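Local coordinates for cell wall surface anchor family protein (Streptococcus pneumoniae, PDB 4OQ1), which is an ancillary pilin that probably attaches the pneumococcal pilus to the bacterial cell wall, at residues F168-V173 with V182-E187; F127-T130 with P136-I139; F262-G267 with A276-M281; L153-Q158 with L200-N205. The protein carries 3 engineered substitutions. All blocks are in the same frame, centred on the assembly; numbering follows the deposited sequence.

Contact 1. Residues F168-V173 with V182-E187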
# COMPACT_ATOMS: atom_id res chain seq x y z
N PHE A 168 6.15 2.30 0.93
CA PHE A 168 6.51 1.36 -0.18
C PHE A 168 5.39 1.34 -1.21
O PHE A 168 4.23 1.61 -0.91
CB PHE A 168 6.71 -0.04 0.37
CG PHE A 168 7.98 -0.21 1.15
CD1 PHE A 168 8.04 0.06 2.43
CD2 PHE A 168 9.11 -0.74 0.56
CE1 PHE A 168 9.22 -0.17 3.16
CE2 PHE A 168 10.31 -0.92 1.24
CZ PHE A 168 10.35 -0.66 2.57
N LYS A 169 5.73 1.12 -2.48
CA LYS A 169 4.71 0.70 -3.42
C LYS A 169 4.98 -0.73 -3.78
O LYS A 169 6.12 -1.26 -3.74
CB LYS A 169 4.70 1.58 -4.69
CG LYS A 169 4.17 2.97 -4.46
CD LYS A 169 4.15 3.76 -5.77
CE LYS A 169 3.93 5.26 -5.65
NZ LYS A 169 2.69 5.67 -4.93
N LEU A 170 3.89 -1.44 -4.03
CA LEU A 170 3.90 -2.84 -4.41
C LEU A 170 3.58 -2.99 -5.90
O LEU A 170 2.58 -2.55 -6.37
CB LEU A 170 2.84 -3.49 -3.62
CG LEU A 170 2.59 -4.97 -3.85
CD1 LEU A 170 3.84 -5.73 -3.45
CD2 LEU A 170 1.38 -5.41 -2.98
N VAL A 171 4.46 -3.66 -6.62
CA VAL A 171 4.33 -3.94 -8.00
C VAL A 171 4.55 -5.46 -8.25
O VAL A 171 5.21 -6.15 -7.47
CB VAL A 171 5.37 -3.19 -8.86
CG1 VAL A 171 5.25 -1.70 -8.60
CG2 VAL A 171 6.79 -3.72 -8.64
N SER A 172 3.87 -6.00 -9.24
CA SER A 172 4.04 -7.40 -9.64
C SER A 172 5.16 -7.34 -10.65
O SER A 172 5.43 -6.31 -11.24
CB SER A 172 2.77 -7.97 -10.29
OG SER A 172 2.38 -7.18 -11.40
N VAL A 173 5.75 -8.49 -10.86
CA VAL A 173 6.90 -8.67 -11.68
C VAL A 173 6.66 -9.77 -12.73
O VAL A 173 6.25 -10.88 -12.38
CB VAL A 173 8.07 -9.14 -10.83
CG1 VAL A 173 9.25 -9.57 -11.72
CG2 VAL A 173 8.48 -8.07 -9.88
N VAL A 182 -0.08 -2.97 -8.12
CA VAL A 182 -1.02 -3.94 -7.67
C VAL A 182 -2.18 -3.25 -7.05
O VAL A 182 -2.00 -2.42 -6.21
CB VAL A 182 -0.39 -4.87 -6.60
CG1 VAL A 182 -1.41 -5.82 -6.05
CG2 VAL A 182 0.76 -5.70 -7.24
N PRO A 183 -3.40 -3.62 -7.46
CA PRO A 183 -4.58 -3.04 -6.79
C PRO A 183 -4.86 -3.52 -5.40
O PRO A 183 -4.84 -4.73 -5.20
CB PRO A 183 -5.69 -3.46 -7.70
CG PRO A 183 -5.23 -4.70 -8.34
CD PRO A 183 -3.78 -4.58 -8.51
N LEU A 184 -5.33 -2.63 -4.52
CA LEU A 184 -5.49 -2.93 -3.09
C LEU A 184 -6.69 -2.25 -2.52
O LEU A 184 -7.10 -1.18 -3.02
CB LEU A 184 -4.29 -2.44 -2.32
CG LEU A 184 -2.96 -3.09 -2.70
CD1 LEU A 184 -1.79 -2.38 -2.01
CD2 LEU A 184 -2.87 -4.57 -2.38
N ILE A 185 -7.22 -2.84 -1.45
CA ILE A 185 -8.37 -2.25 -0.75
C ILE A 185 -8.06 -2.48 0.69
O ILE A 185 -7.38 -3.42 1.05
CB ILE A 185 -9.75 -2.93 -1.07
CG1 ILE A 185 -9.72 -4.44 -0.81
CG2 ILE A 185 -10.20 -2.62 -2.49
CD1 ILE A 185 -11.08 -5.12 -0.84
N GLY A 186 -8.51 -1.58 1.53
CA GLY A 186 -8.37 -1.76 2.92
C GLY A 186 -6.92 -1.60 3.21
O GLY A 186 -6.20 -0.90 2.48
N GLU A 187 -6.46 -2.31 4.22
CA GLU A 187 -5.17 -2.12 4.75
C GLU A 187 -4.71 -3.47 5.27
O GLU A 187 -4.84 -3.75 6.47
CB GLU A 187 -5.28 -1.13 5.91
CG GLU A 187 -4.03 -0.73 6.66
CD GLU A 187 -4.38 0.25 7.81
OE1 GLU A 187 -5.20 -0.08 8.70
OE2 GLU A 187 -3.83 1.37 7.83
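One backbone hydrogen bond joins Leu170 to Val182 and defines the polar part of this contact. Val182 N donates to Leu170 O at 3.2 Å. The N-H points almost straight at its acceptor (167°), and the donor lies 23° off the carbonyl plane. It is the single hydrogen bond between 168-173 and 182-187. On the 168-173 side, Ser172 continues the pairing through backbone bonds to Ala179 and Ala180, closer to the turn.

The rest is apolar. Leu170 has CG anti to its backbone N (chi1 178°), a setting that sends the isobutyl group toward the second strand. There CG meets Val182 CG2 at 3.9 Å, while CD2 lies against Val182 CB at 4.1 Å, the two side chains passing at a slant. Val182 CG2, set beside its own backbone N, also packs on the main chain of the first strand, 3.7 Å from Ser172 N. The Leu170 branch reaches further to Leu184, but more loosely: the CD2 atoms of Leu170 and Leu184 are 4.4 Å apart. Leu213 covers both Leu170 and Val182, and Tyr190 touches Val182 as well, in keeping with the burial of this apolar cluster.

Beyond Leu184 the two segments separate, and Phe168 pairs through its backbone with Leu200 instead. Two antiparallel strands, 167-174 and 177-185, joined by a short turn and splaying apart at the open end, make a beta hairpin within a CnaB domain of the reversed-immunoglobulin (IgG-rev) type.

Contact 2. Residues F127-T130 with P136-I139; sequences FEMT and PLVI
Phe127 and Leu137 are brought together by their first torsions. In Phe127, CG sits between the backbone N and the carbonyl carbon (chi1 68°); the ring is thereby turned off toward Tyr108, leaving CB to face the other strand. In Leu137, CG lies anti to the backbone N (chi1 -176°), which carries the CD2 branch across the gap. The setting is the mixed eight-stranded sheet of the N-terminal part of the chain, which probably curls round so that strand 120-129 nears the edge strand 137-140 without pairing. Their short segments run antiparallel, at 178°, but with axes 9.1 Å apart they are too distant for backbone hydrogen bonding. Each bonds to a different neighbour instead: Phe127 and Met129 to strand 106-110, Leu137 and Ile139 to strand 28-33. The space is bridged by side chains, one of which also rests on main chain.

Leu137 CD2 is the central contact point. It touches Phe127 CB at 4.1 Å and lies 3.6 Å from the backbone Glu128 O. Met129 bends at its second torsion and slants over the same leucine, so that its CE comes within 4.1 Å of Leu137 CB and its sulfur approaches CD2. Leu30 and Ile103, from strands 28-33 and 98-103, pack on Phe127 from the rest of the sheet. At the Ile139 end the fit is tight: the extended isoleucine brings its terminal CD1 to 3.4 Å from Phe127 CB.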
# COMPACT_ATOMS: atom_id res chain seq x y z
N PHE A 127 -31.02 -23.94 2.73
CA PHE A 127 -32.20 -23.26 3.23
C PHE A 127 -33.52 -23.96 2.82
O PHE A 127 -33.62 -24.53 1.76
CB PHE A 127 -32.16 -21.76 2.84
CG PHE A 127 -32.29 -21.45 1.39
CD1 PHE A 127 -33.54 -21.21 0.82
CD2 PHE A 127 -31.18 -21.47 0.57
CE1 PHE A 127 -33.69 -20.86 -0.51
CE2 PHE A 127 -31.31 -21.19 -0.79
CZ PHE A 127 -32.55 -20.91 -1.34
N GLU A 128 -34.60 -23.71 3.58
CA GLU A 128 -35.85 -24.41 3.27
C GLU A 128 -36.96 -23.38 3.23
O GLU A 128 -37.05 -22.55 4.15
CB GLU A 128 -36.08 -25.51 4.28
CG GLU A 128 -37.41 -26.21 4.04
CD GLU A 128 -37.69 -27.31 4.99
OE1 GLU A 128 -37.80 -28.43 4.51
OE2 GLU A 128 -37.78 -27.08 6.21
N MET A 129 -37.69 -23.38 2.10
CA MET A 129 -38.98 -22.68 1.96
C MET A 129 -40.21 -23.64 2.11
O MET A 129 -40.36 -24.56 1.38
CB MET A 129 -38.95 -22.06 0.57
CG MET A 129 -37.84 -21.01 0.45
SD MET A 129 -38.02 -19.70 1.70
CE MET A 129 -37.01 -18.45 0.87
N THR A 130 -41.07 -23.39 3.08
CA THR A 130 -42.31 -24.15 3.17
C THR A 130 -43.52 -23.19 3.17
O THR A 130 -43.34 -21.99 3.26
CB THR A 130 -42.32 -24.99 4.43
OG1 THR A 130 -42.49 -24.16 5.55
CG2 THR A 130 -41.06 -25.72 4.58
N PRO A 136 -39.53 -12.17 4.93
CA PRO A 136 -38.58 -13.08 4.25
C PRO A 136 -37.89 -14.08 5.22
O PRO A 136 -37.94 -13.93 6.46
CB PRO A 136 -37.55 -12.12 3.71
CG PRO A 136 -37.44 -11.13 4.81
CD PRO A 136 -38.83 -10.98 5.45
N LEU A 137 -37.29 -15.12 4.66
CA LEU A 137 -36.36 -15.94 5.43
C LEU A 137 -35.01 -15.17 5.48
O LEU A 137 -34.54 -14.74 4.49
CB LEU A 137 -36.17 -17.28 4.69
CG LEU A 137 -35.30 -18.27 5.41
CD1 LEU A 137 -35.80 -18.67 6.80
CD2 LEU A 137 -35.17 -19.49 4.57
N VAL A 138 -34.39 -15.09 6.64
CA VAL A 138 -33.11 -14.38 6.86
C VAL A 138 -31.99 -15.35 7.21
O VAL A 138 -32.04 -16.00 8.23
CB VAL A 138 -33.20 -13.35 8.02
CG1 VAL A 138 -31.89 -12.62 8.16
CG2 VAL A 138 -34.38 -12.39 7.80
N ILE A 139 -30.97 -15.43 6.38
CA ILE A 139 -29.78 -16.21 6.67
C ILE A 139 -28.51 -15.34 6.67
O ILE A 139 -28.24 -14.62 5.72
CB ILE A 139 -29.58 -17.29 5.63
CG1 ILE A 139 -30.68 -18.33 5.84
CG2 ILE A 139 -28.19 -17.91 5.69
CD1 ILE A 139 -30.69 -19.45 4.90

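Contact 3. Residues F262-G267 with A276-M281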
# COMPACT_ATOMS: atom_id res chain seq x y z
N PHE A 262 30.33 28.32 7.45
CA PHE A 262 30.83 29.00 6.29
C PHE A 262 31.16 30.50 6.58
O PHE A 262 30.57 31.18 7.44
CB PHE A 262 29.80 28.95 5.13
CG PHE A 262 29.47 27.56 4.66
CD1 PHE A 262 30.25 26.97 3.66
CD2 PHE A 262 28.35 26.99 5.09
CE1 PHE A 262 29.99 25.73 3.22
CE2 PHE A 262 28.04 25.70 4.63
CZ PHE A 262 28.90 25.08 3.71
N MET A 263 32.05 31.01 5.72
CA MET A 263 32.31 32.48 5.65
C MET A 263 32.50 32.97 4.20
O MET A 263 33.37 32.44 3.42
CB MET A 263 33.54 32.86 6.48
CG MET A 263 33.62 34.37 6.66
SD MET A 263 35.18 34.93 7.37
CE MET A 263 35.12 36.61 6.83
N LYS A 264 31.67 33.93 3.82
CA LYS A 264 31.67 34.48 2.48
C LYS A 264 32.57 35.71 2.43
O LYS A 264 32.33 36.69 3.13
CB LYS A 264 30.25 34.86 2.05
CG LYS A 264 30.14 35.37 0.62
CD LYS A 264 30.32 34.24 -0.38
CE LYS A 264 30.17 34.75 -1.81
NZ LYS A 264 31.42 35.42 -2.29
N VAL A 265 33.60 35.63 1.60
CA VAL A 265 34.59 36.68 1.51
C VAL A 265 34.87 37.08 0.11
O VAL A 265 34.50 36.40 -0.82
CB VAL A 265 35.96 36.36 2.10
CG1 VAL A 265 35.86 35.94 3.54
CG2 VAL A 265 36.67 35.29 1.32
N ASP A 266 35.48 38.27 -0.01
CA ASP A 266 36.02 38.72 -1.30
C ASP A 266 37.31 37.90 -1.47
O ASP A 266 38.20 37.81 -0.52
CB ASP A 266 36.33 40.24 -1.17
CG ASP A 266 36.94 40.83 -2.41
OD1 ASP A 266 37.96 40.29 -2.91
OD2 ASP A 266 36.48 41.93 -2.75
N GLY A 267 37.47 37.33 -2.63
CA GLY A 267 38.55 36.44 -2.82
C GLY A 267 39.91 37.09 -2.86
O GLY A 267 40.91 36.45 -2.55
N ALA A 276 25.12 37.45 0.66
CA ALA A 276 25.19 36.37 -0.34
C ALA A 276 24.15 35.37 0.11
O ALA A 276 24.14 34.95 1.27
CB ALA A 276 26.53 35.67 -0.44
N MET A 277 23.21 35.09 -0.76
CA MET A 277 22.15 34.14 -0.42
C MET A 277 22.26 32.85 -1.17
O MET A 277 22.38 32.83 -2.41
CB MET A 277 20.72 34.78 -0.56
CG MET A 277 20.54 36.14 0.11
SD MET A 277 18.92 36.88 -0.25
CE MET A 277 17.86 35.73 0.64
N PHE A 278 22.13 31.75 -0.44
CA PHE A 278 22.12 30.45 -1.00
C PHE A 278 20.98 29.56 -0.56
O PHE A 278 20.53 29.57 0.64
CB PHE A 278 23.40 29.71 -0.68
CG PHE A 278 24.66 30.46 -0.97
CD1 PHE A 278 25.35 30.26 -2.17
CD2 PHE A 278 25.21 31.29 -0.03
CE1 PHE A 278 26.57 30.91 -2.40
CE2 PHE A 278 26.40 31.98 -0.28
CZ PHE A 278 27.07 31.77 -1.48
N LYS A 279 20.57 28.69 -1.46
CA LYS A 279 19.66 27.60 -1.07
C LYS A 279 20.41 26.34 -0.95
O LYS A 279 21.25 26.04 -1.82
CB LYS A 279 18.55 27.49 -2.12
CG LYS A 279 17.49 26.50 -1.84
CD LYS A 279 16.36 26.63 -2.85
CE LYS A 279 15.53 27.92 -2.72
NZ LYS A 279 14.43 28.05 -3.76
N VAL A 280 20.18 25.59 0.15
CA VAL A 280 20.91 24.37 0.30
C VAL A 280 20.25 23.21 -0.43
O VAL A 280 19.10 23.02 -0.25
CB VAL A 280 21.08 23.99 1.81
CG1 VAL A 280 21.86 22.73 1.88
CG2 VAL A 280 21.76 25.12 2.60
N MET A 281 20.96 22.48 -1.26
CA MET A 281 20.37 21.42 -2.09
C MET A 281 21.15 20.14 -2.03
O MET A 281 22.35 20.15 -1.76
CB MET A 281 20.45 21.80 -3.57
CG MET A 281 20.16 23.25 -3.84
SD MET A 281 18.41 23.45 -4.22
CE MET A 281 18.67 24.52 -5.59
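Strands 262-266 and 277-281 face each other across the interior, belonging to different sheets. The nearest CA atoms of the two segments, those of Lys264 and of Ala276 just before its strand, are 7.3 Å apart, too far for main-chain pairing. Strand 260-266 is bonded to 307-310 and 350-354, whereas 277-284 pairs with 287-293, 296-301 and 316-322.

Lys264 spans the gap with its aliphatic chain. A bend at chi2 (73°) lays the methylenes along the methyl of Ala276, whose CB is 3.8 Å from Lys264 CG and 4.0 Å from Lys264 CE; a second bend at chi4 (79°) turns NZ. Next to it, Lys264 CD approaches the rim of the Phe278 ring near the ring plane, at 4.2 Å from CZ.

The lysine does not end in a charge: NZ is covalently joined to Asn354 CG, the intramolecular Lys-Asn isopeptide bond characteristic of CnaB domains. As Asn354 is on strand 350-354, beside 260-266, the cross-link ties two adjacent strands of one sheet. Phe278 of the other sheet, and Ala276, pack on the methylenes of the linked lysine. Phe278 in turn meets the ring of Phe308, their planes inclined by about 20°, while Ser302 OG holds the backbone N of Ala276.

Contact 4. Residues L153-Q158 with L200-N205; sequences LIKVDQ and LYTDKN
Thr202 OG1 is gripped twice from the 163-166 region: it donates to Leu163 O and accepts from Val166 N. With the hydroxyl lodged between the backbone N and the carbonyl carbon (chi1 64°), CG2 is left for strand 150-157. This methyl makes the direct contacts, lying 3.7 Å from Lys155 CB and, more loosely, 4.3 Å from Leu153 CD2. The touch is purely apolar and confined to these three buried side chains.

From CB onward Lys155 turns away from Thr202, bending at chi2 and chi4. Its NZ is covalently linked to Asn252 CG, an intramolecular isopeptide bond of the kind that marks CnaB domains, and keeps a weak hydrogen bond to Val156 O at 3.3 Å. Glu222 and Val250 also touch this lysine. Beyond Thr202, the turn is held by Asp203 OD1, which receives a weak bond from Asn205 N at 2.8 Å and also a hydrogen bond from Glu207 N.

In the fold, strand 150-157 lies between 207-211 and 246-254, the second being the strand that carries Asn252. Strand 200-201 instead pairs with 167-174 in the other sheet, and the chain from Thr202 crosses over to enter strand 207-211, whose Ile208 packs on Thr202.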
# COMPACT_ATOMS: atom_id res chain seq x y z
N LEU A 153 6.23 -7.55 5.48
CA LEU A 153 7.46 -6.77 5.33
C LEU A 153 7.85 -6.19 6.68
O LEU A 153 7.01 -5.57 7.38
CB LEU A 153 7.33 -5.70 4.24
CG LEU A 153 8.58 -4.85 3.91
CD1 LEU A 153 8.48 -4.31 2.47
CD2 LEU A 153 8.63 -3.77 4.94
N ILE A 154 9.11 -6.41 7.05
CA ILE A 154 9.69 -5.88 8.28
C ILE A 154 10.79 -4.88 7.91
O ILE A 154 11.76 -5.23 7.27
CB ILE A 154 10.31 -6.96 9.20
CG1 ILE A 154 9.23 -7.95 9.64
CG2 ILE A 154 10.82 -6.22 10.44
CD1 ILE A 154 9.73 -9.04 10.55
N LYS A 155 10.58 -3.64 8.34
CA LYS A 155 11.48 -2.54 8.10
C LYS A 155 12.26 -2.18 9.36
O LYS A 155 11.71 -1.82 10.35
CB LYS A 155 10.72 -1.33 7.59
CG LYS A 155 11.57 -0.22 7.05
CD LYS A 155 12.52 -0.62 5.95
CE LYS A 155 13.35 0.54 5.43
NZ LYS A 155 14.62 0.86 6.14
N VAL A 156 13.55 -2.25 9.25
CA VAL A 156 14.47 -1.97 10.33
C VAL A 156 15.62 -1.03 9.94
O VAL A 156 15.94 -0.80 8.73
CB VAL A 156 15.07 -3.26 10.92
CG1 VAL A 156 14.04 -4.14 11.63
CG2 VAL A 156 15.90 -4.06 9.92
N ASP A 157 16.30 -0.53 10.97
CA ASP A 157 17.62 0.04 10.80
C ASP A 157 18.68 -1.00 10.99
O ASP A 157 18.39 -2.18 11.13
CB ASP A 157 17.82 1.32 11.68
CG ASP A 157 18.02 1.02 13.15
OD1 ASP A 157 18.09 -0.16 13.49
OD2 ASP A 157 18.03 1.97 13.93
N GLN A 158 19.94 -0.62 10.96
CA GLN A 158 21.07 -1.58 10.97
C GLN A 158 21.18 -2.22 12.34
O GLN A 158 21.76 -3.27 12.45
CB GLN A 158 22.43 -0.88 10.64
CG GLN A 158 22.88 0.20 11.63
CD GLN A 158 22.37 1.58 11.27
OE1 GLN A 158 21.21 1.75 10.89
NE2 GLN A 158 23.27 2.60 11.35
N LEU A 200 2.09 2.29 0.63
CA LEU A 200 1.84 1.46 1.84
C LEU A 200 2.85 1.90 2.89
O LEU A 200 4.03 1.98 2.61
CB LEU A 200 2.13 -0.03 1.46
CG LEU A 200 1.40 -0.82 0.38
CD1 LEU A 200 1.63 -0.38 -1.06
CD2 LEU A 200 1.71 -2.30 0.38
N TYR A 201 2.46 2.08 4.18
CA TYR A 201 3.36 2.59 5.16
C TYR A 201 3.51 1.61 6.31
O TYR A 201 2.52 1.08 6.80
CB TYR A 201 2.78 3.96 5.81
CG TYR A 201 2.78 5.08 4.81
CD1 TYR A 201 1.67 5.31 4.05
CD2 TYR A 201 3.90 5.85 4.59
CE1 TYR A 201 1.65 6.30 3.08
CE2 TYR A 201 3.94 6.83 3.58
CZ TYR A 201 2.80 7.11 2.88
OH TYR A 201 2.81 8.06 1.86
N THR A 202 4.73 1.44 6.74
CA THR A 202 5.09 0.66 7.96
C THR A 202 4.36 1.15 9.15
O THR A 202 4.33 2.38 9.34
CB THR A 202 6.60 0.49 8.20
OG1 THR A 202 7.35 1.74 8.46
CG2 THR A 202 7.23 -0.27 6.98
N ASP A 203 4.01 0.20 10.03
CA ASP A 203 3.21 0.49 11.25
C ASP A 203 4.16 0.67 12.42
O ASP A 203 5.36 0.71 12.24
CB ASP A 203 2.16 -0.59 11.56
CG ASP A 203 2.76 -1.98 11.84
OD1 ASP A 203 3.96 -2.13 12.09
OD2 ASP A 203 2.00 -2.96 11.77
N LYS A 204 3.67 0.77 13.64
CA LYS A 204 4.58 1.02 14.74
C LYS A 204 5.55 -0.11 14.95
O LYS A 204 6.53 0.04 15.66
CB LYS A 204 3.84 1.34 16.07
CG LYS A 204 3.21 0.12 16.71
CD LYS A 204 2.67 0.38 18.12
CE LYS A 204 1.70 -0.72 18.55
NZ LYS A 204 0.58 -0.94 17.57
N ASN A 205 5.23 -1.29 14.46
CA ASN A 205 6.18 -2.36 14.54
C ASN A 205 7.06 -2.48 13.33
O ASN A 205 7.70 -3.50 13.09
CB ASN A 205 5.49 -3.68 14.83
CG ASN A 205 4.71 -3.64 16.12
OD1 ASN A 205 3.48 -3.81 16.14
ND2 ASN A 205 5.37 -3.38 17.14

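Overall arrangement
The contacts follow the elongated chain in the order 2, then 4 and 1 together, then 3. Contact 2 lies in the N-terminal eight-stranded sheet, contacts 1 and 4 in the prealbumin-like range 149-254, and contact 3 in the range 258-356. The centres of contacts 2 and 3 are 82 Å apart, on opposite sides of the chain's centre. Contacts 1 and 4 have centres 16 Å apart and touch: Phe168 O probably hydrogen-bonds Leu200 N at 2.7 Å, and the hairpin of contact 1 falls within the sequence interval spanned by contact 4. Contacts 3 and 4 centre on equivalent isopeptide-linked lysines, consistent with two cross-linked domains in series in an extended pilin.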